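Local coordinates for protein tengpin (Thermoanaerobacter tengcongensis, PDB 2VH4) that probably inhibits serine proteases as a member of the serpin family, and is captured here in a latent conformation within a loop C-sheet polymer, at residues A[96-101]-A[171-176]; A[360-365]-A[372-377]. All blocks are in the same frame, centred on the assembly; numbering follows the deposited sequence.

How the contacts relate
Contact 1 pairs two antiparallel strands, 95-106 and 164-177, of the large sheet that serpin nomenclature calls sheet A; contact 2 is the hairpin of strands 359-365 and 371-377, part of sheet B. Their centres lie about 15 Å apart, and contact 1 is complete along the chain before contact 2 begins. The two pairs pack face to face across the core: Phe174 CZ against Ile363 CG2 at 3.7 Å, Val172 CG1 4.0 Å from Phe373 CE1, and Leu97 CD1 against Ile372 CG2. Strand 330-342, whose place fits a reactive-centre loop inserted as in latent serpins, pairs with strand 164-177 and lies over Ile363 and Phe373, so the inserted strand shares the core between the two sheets.

Contact 1 (A[96-101]-A[171-176]); sequences KLTIAN and AVAFDA
Leu97 and Phe174 form a non-hydrogen-bonded pair whose side chains slant across one another, the CD1 methyl of Leu97 sitting at the edge of the ring, 3.8 Å from Phe174 CD1. With its CG anti to the backbone N (chi1 -172°), Leu97 leans towards the partner strand, and the same methyl comes within 4.1 Å of Val172 CG1, so that two residues of strand 171-176 share it. Next along, Ile99 and Val172 run side by side and point the same way, Ile99 CG1 lying 4.2 Å from Val172 CG2. On the opposite face short groups and side-chain bases meet: Thr98 OG1 rests 3.5 Å from Ala173 CB, and the CB atoms of Lys96 and Asp175 are 4.1 Å apart. The charged ends of that last pair do not touch, and Asp175 OD2 has a long, weak ion pair with Lys332. Six backbone hydrogen bonds join the strands, among them Ala171 N to Ala100 O, 2.8 Å and nearly straight at 171°. These are neighbouring antiparallel strands of serpin sheet A (s2A and s3A). The face with Leu97, Ile99, Val172 and Phe174 turns to helix 43-54 beneath and to strand 371-377, and edge-to-face rings of Tyr225 and Tyr230 meet Phe174. Helix 135-148 crosses the outer face, covering Ala100 and Ala171 through Trp144 and Lys148, while strand 330-342 bonds to the far edge of strand 171-176, consistent with the inserted loop.

Contact 2 (A[360-365]-A[372-377]); sequences IFAIID and IFIGTV
Ile363 O is gripped by two successive amides of the partner strand, Ile372 N at 2.7 Å and Phe373 N at 3.3 Å. Both bonds are weak, the shorter one because it is sharply bent (125° at the hydrogen), and with two residues facing one the hairpin has a classic beta bulge just where the chain turns its corner at Ile372. Regular antiparallel pairing follows, and Phe361 and Gly375 form a hydrogen-bonded pair, Phe361 N to Gly375 O at 3.1 Å and Gly375 N to Phe361 O at 3.0 Å. The Phe361 side chain then folds back over this partner. Its CG stands between the backbone N and carbonyl carbon (chi1 69°), which lays the ring across Gly375, whose CA makes a CH-pi contact 4.1 Å from the centroid, 20° off the normal. A CB on Gly375 would collide with Phe361 CZ. Beyond the glycine, the ring meets Val377 CG1 through CE2, at 4.1 Å. Cutting Phe361 back to an alanine would probably open a gap over the Gly375 backbone and cost Val377 one of its apolar neighbours. On the same face, Ile363 and Phe373 lie side by side, their CD1 atoms 4.0 Å apart. Ala362 and Ile374 take the reverse face and pack on Phe255 of helix 252-260. Strand 230-237 flanks strand 359-365, strand 39-41 flanks strand 371-377, and across the Ile363–Phe373 face runs strand 330-342, with Phe274 and Tyr276 of strand 263-281 closing round Phe361 and Val377.

Contact 1 (A[96-101]-A[171-176])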
loop_
_atom_site.group_PDB
_atom_site.type_symbol
_atom_site.label_atom_id
_atom_site.label_comp_id
_atom_site.label_asym_id
_atom_site.label_seq_id
_atom_site.Cartn_x
_atom_site.Cartn_y
_atom_site.Cartn_z
ATOM N N LYS A 96 1.182 15.656 -6.830
ATOM C CA LYS A 96 2.274 14.754 -7.208
ATOM C C LYS A 96 2.036 13.319 -6.772
ATOM O O LYS A 96 1.670 13.064 -5.623
ATOM C CB LYS A 96 3.606 15.233 -6.616
ATOM C CG LYS A 96 4.056 16.626 -7.046
ATOM C CD LYS A 96 5.430 16.931 -6.466
ATOM C CE LYS A 96 5.932 18.280 -6.918
ATOM N NZ LYS A 96 7.097 18.717 -6.105
ATOM N N LEU A 97 2.246 12.389 -7.700
ATOM C CA LEU A 97 2.291 10.964 -7.386
ATOM C C LEU A 97 3.355 10.296 -8.239
ATOM O O LEU A 97 3.289 10.361 -9.468
ATOM C CB LEU A 97 0.936 10.277 -7.608
ATOM C CG LEU A 97 0.829 8.820 -7.130
ATOM C CD1 LEU A 97 0.578 8.738 -5.625
ATOM C CD2 LEU A 97 -0.252 8.071 -7.867
ATOM N N THR A 98 4.335 9.675 -7.582
ATOM C CA THR A 98 5.376 8.901 -8.264
ATOM C C THR A 98 5.423 7.473 -7.748
ATOM O O THR A 98 5.149 7.199 -6.578
ATOM C CB THR A 98 6.788 9.504 -8.080
ATOM O OG1 THR A 98 6.996 9.809 -6.693
ATOM C CG2 THR A 98 6.969 10.762 -8.934
ATOM N N ILE A 99 5.785 6.562 -8.636
ATOM C CA ILE A 99 5.861 5.158 -8.296
ATOM C C ILE A 99 7.169 4.607 -8.847
ATOM O O ILE A 99 7.532 4.882 -9.995
ATOM C CB ILE A 99 4.646 4.382 -8.852
ATOM C CG1 ILE A 99 3.336 5.019 -8.354
ATOM C CG2 ILE A 99 4.727 2.918 -8.467
ATOM C CD1 ILE A 99 2.068 4.290 -8.772
ATOM N N ALA A 100 7.879 3.850 -8.018
ATOM C CA ALA A 100 9.164 3.282 -8.410
ATOM C C ALA A 100 9.270 1.843 -7.947
ATOM O O ALA A 100 8.818 1.489 -6.854
ATOM C CB ALA A 100 10.312 4.099 -7.857
ATOM N N ASN A 101 9.871 1.025 -8.801
ATOM C CA ASN A 101 10.094 -0.379 -8.521
ATOM C C ASN A 101 11.563 -0.718 -8.676
ATOM O O ASN A 101 12.256 -0.147 -9.520
ATOM C CB ASN A 101 9.252 -1.244 -9.468
ATOM C CG ASN A 101 7.760 -1.017 -9.294
ATOM O OD1 ASN A 101 7.232 -1.110 -8.185
ATOM N ND2 ASN A 101 7.078 -0.715 -10.386
ATOM N N ALA A 171 8.168 1.634 -4.160
ATOM C CA ALA A 171 7.986 2.889 -3.436
ATOM C C ALA A 171 6.919 3.770 -4.079
ATOM O O ALA A 171 6.733 3.762 -5.297
ATOM C CB ALA A 171 9.294 3.646 -3.323
ATOM N N VAL A 172 6.220 4.523 -3.233
ATOM C CA VAL A 172 5.175 5.439 -3.650
ATOM C C VAL A 172 5.347 6.752 -2.878
ATOM O O VAL A 172 5.651 6.752 -1.674
ATOM C CB VAL A 172 3.767 4.835 -3.393
ATOM C CG1 VAL A 172 2.682 5.896 -3.466
ATOM C CG2 VAL A 172 3.477 3.710 -4.378
ATOM N N ALA A 173 5.160 7.868 -3.573
ATOM C CA ALA A 173 5.241 9.181 -2.947
ATOM C C ALA A 173 4.089 10.049 -3.424
ATOM O O ALA A 173 3.862 10.196 -4.635
ATOM C CB ALA A 173 6.584 9.839 -3.252
ATOM N N PHE A 174 3.356 10.602 -2.462
ATOM C CA PHE A 174 2.193 11.440 -2.730
ATOM C C PHE A 174 2.399 12.800 -2.068
ATOM O O PHE A 174 2.650 12.872 -0.865
ATOM C CB PHE A 174 0.921 10.755 -2.205
ATOM C CG PHE A 174 -0.345 11.547 -2.422
ATOM C CD1 PHE A 174 -0.995 11.526 -3.654
ATOM C CD2 PHE A 174 -0.892 12.304 -1.391
ATOM C CE1 PHE A 174 -2.164 12.262 -3.859
ATOM C CE2 PHE A 174 -2.062 13.042 -1.585
ATOM C CZ PHE A 174 -2.699 13.015 -2.823
ATOM N N ASP A 175 2.308 13.868 -2.858
ATOM C CA ASP A 175 2.460 15.244 -2.368
ATOM C C ASP A 175 1.451 16.137 -3.095
ATOM O O ASP A 175 1.632 16.464 -4.271
ATOM C CB ASP A 175 3.895 15.739 -2.598
ATOM C CG ASP A 175 4.196 17.081 -1.922
ATOM O OD1 ASP A 175 3.270 17.785 -1.462
ATOM O OD2 ASP A 175 5.390 17.446 -1.861
ATOM N N ALA A 176 0.384 16.513 -2.397
ATOM C CA ALA A 176 -0.674 17.317 -2.993
ATOM C C ALA A 176 -1.221 18.393 -2.059
ATOM O O ALA A 176 -1.222 18.240 -0.829
ATOM C CB ALA A 176 -1.807 16.423 -3.497
#

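Contact 2 (A[360-365]-A[372-377])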
loop_
_atom_site.group_PDB
_atom_site.type_symbol
_atom_site.label_atom_id
_atom_site.label_comp_id
_atom_site.label_asym_id
_atom_site.label_seq_id
_atom_site.Cartn_x
_atom_site.Cartn_y
_atom_site.Cartn_z
ATOM N N ILE A 360 -11.729 6.471 10.035
ATOM C CA ILE A 360 -11.150 5.870 8.835
ATOM C C ILE A 360 -10.933 6.911 7.731
ATOM O O ILE A 360 -11.739 7.832 7.561
ATOM C CB ILE A 360 -12.010 4.673 8.337
ATOM C CG1 ILE A 360 -11.935 3.518 9.340
ATOM C CG2 ILE A 360 -11.574 4.197 6.942
ATOM C CD1 ILE A 360 -13.186 2.668 9.396
ATOM N N PHE A 361 -9.838 6.758 6.989
ATOM C CA PHE A 361 -9.561 7.628 5.844
ATOM C C PHE A 361 -8.880 6.923 4.669
ATOM O O PHE A 361 -8.293 5.849 4.816
ATOM C CB PHE A 361 -8.747 8.855 6.270
ATOM C CG PHE A 361 -7.341 8.545 6.675
ATOM C CD1 PHE A 361 -6.319 8.520 5.726
ATOM C CD2 PHE A 361 -7.032 8.292 8.004
ATOM C CE1 PHE A 361 -5.010 8.230 6.090
ATOM C CE2 PHE A 361 -5.728 8.002 8.388
ATOM C CZ PHE A 361 -4.711 7.969 7.426
ATOM N N ALA A 362 -8.945 7.562 3.508
ATOM C CA ALA A 362 -8.277 7.065 2.311
ATOM C C ALA A 362 -7.908 8.214 1.378
ATOM O O ALA A 362 -8.620 9.211 1.292
ATOM C CB ALA A 362 -9.174 6.056 1.587
ATOM N N ILE A 363 -6.781 8.076 0.696
ATOM C CA ILE A 363 -6.442 8.956 -0.416
ATOM C C ILE A 363 -6.776 8.164 -1.673
ATOM O O ILE A 363 -6.241 7.062 -1.886
ATOM C CB ILE A 363 -4.956 9.337 -0.418
ATOM C CG1 ILE A 363 -4.614 10.178 0.820
ATOM C CG2 ILE A 363 -4.588 10.064 -1.712
ATOM C CD1 ILE A 363 -3.113 10.223 1.147
ATOM N N ILE A 364 -7.667 8.714 -2.491
ATOM C CA ILE A 364 -8.213 7.981 -3.622
ATOM C C ILE A 364 -7.892 8.628 -4.959
ATOM O O ILE A 364 -7.845 9.854 -5.069
ATOM C CB ILE A 364 -9.755 7.780 -3.489
ATOM C CG1 ILE A 364 -10.504 9.123 -3.514
ATOM C CG2 ILE A 364 -10.104 6.951 -2.233
ATOM C CD1 ILE A 364 -11.968 8.992 -3.942
ATOM N N ASP A 365 -7.670 7.784 -5.966
ATOM C CA ASP A 365 -7.541 8.187 -7.370
ATOM C C ASP A 365 -8.949 8.433 -7.915
ATOM O O ASP A 365 -9.749 7.503 -7.996
ATOM C CB ASP A 365 -6.817 7.079 -8.150
ATOM C CG ASP A 365 -7.158 7.051 -9.647
ATOM O OD1 ASP A 365 -7.292 8.115 -10.297
ATOM O OD2 ASP A 365 -7.263 5.929 -10.189
ATOM N N ILE A 372 -5.279 4.767 -2.946
ATOM C CA ILE A 372 -3.809 4.734 -3.003
ATOM C C ILE A 372 -3.283 4.445 -1.602
ATOM O O ILE A 372 -2.352 3.668 -1.418
ATOM C CB ILE A 372 -3.215 6.089 -3.506
ATOM C CG1 ILE A 372 -3.844 6.530 -4.838
ATOM C CG2 ILE A 372 -1.690 6.037 -3.593
ATOM C CD1 ILE A 372 -3.815 5.489 -5.948
ATOM N N PHE A 373 -3.900 5.098 -0.626
ATOM C CA PHE A 373 -3.609 4.899 0.772
ATOM C C PHE A 373 -4.925 4.647 1.488
ATOM O O PHE A 373 -5.964 5.183 1.096
ATOM C CB PHE A 373 -2.941 6.150 1.345
ATOM C CG PHE A 373 -1.480 6.286 0.989
ATOM C CD1 PHE A 373 -1.087 6.991 -0.147
ATOM C CD2 PHE A 373 -0.498 5.725 1.802
ATOM C CE1 PHE A 373 0.256 7.119 -0.476
ATOM C CE2 PHE A 373 0.853 5.846 1.485
ATOM C CZ PHE A 373 1.234 6.546 0.347
ATOM N N ILE A 374 -4.888 3.817 2.526
ATOM C CA ILE A 374 -6.025 3.676 3.436
ATOM C C ILE A 374 -5.511 3.443 4.853
ATOM O O ILE A 374 -4.630 2.613 5.065
ATOM C CB ILE A 374 -7.051 2.598 2.953
ATOM C CG1 ILE A 374 -8.320 2.621 3.809
ATOM C CG2 ILE A 374 -6.428 1.202 2.884
ATOM C CD1 ILE A 374 -9.474 1.848 3.199
ATOM N N GLY A 375 -6.028 4.207 5.815
ATOM C CA GLY A 375 -5.515 4.155 7.181
ATOM C C GLY A 375 -6.499 4.540 8.268
ATOM O O GLY A 375 -7.669 4.806 7.991
ATOM N N THR A 376 -6.018 4.554 9.512
ATOM C CA THR A 376 -6.852 4.894 10.678
ATOM C C THR A 376 -6.139 5.879 11.605
ATOM O O THR A 376 -4.912 5.839 11.735
ATOM C CB THR A 376 -7.270 3.635 11.512
ATOM O OG1 THR A 376 -6.109 2.981 12.041
ATOM C CG2 THR A 376 -8.045 2.645 10.675
ATOM N N VAL A 377 -6.919 6.768 12.222
ATOM C CA VAL A 377 -6.438 7.661 13.286
ATOM C C VAL A 377 -7.466 7.744 14.406
ATOM O O VAL A 377 -8.649 7.471 14.193
ATOM C CB VAL A 377 -6.153 9.112 12.799
ATOM C CG1 VAL A 377 -4.799 9.208 12.157
ATOM C CG2 VAL A 377 -7.235 9.609 11.853
#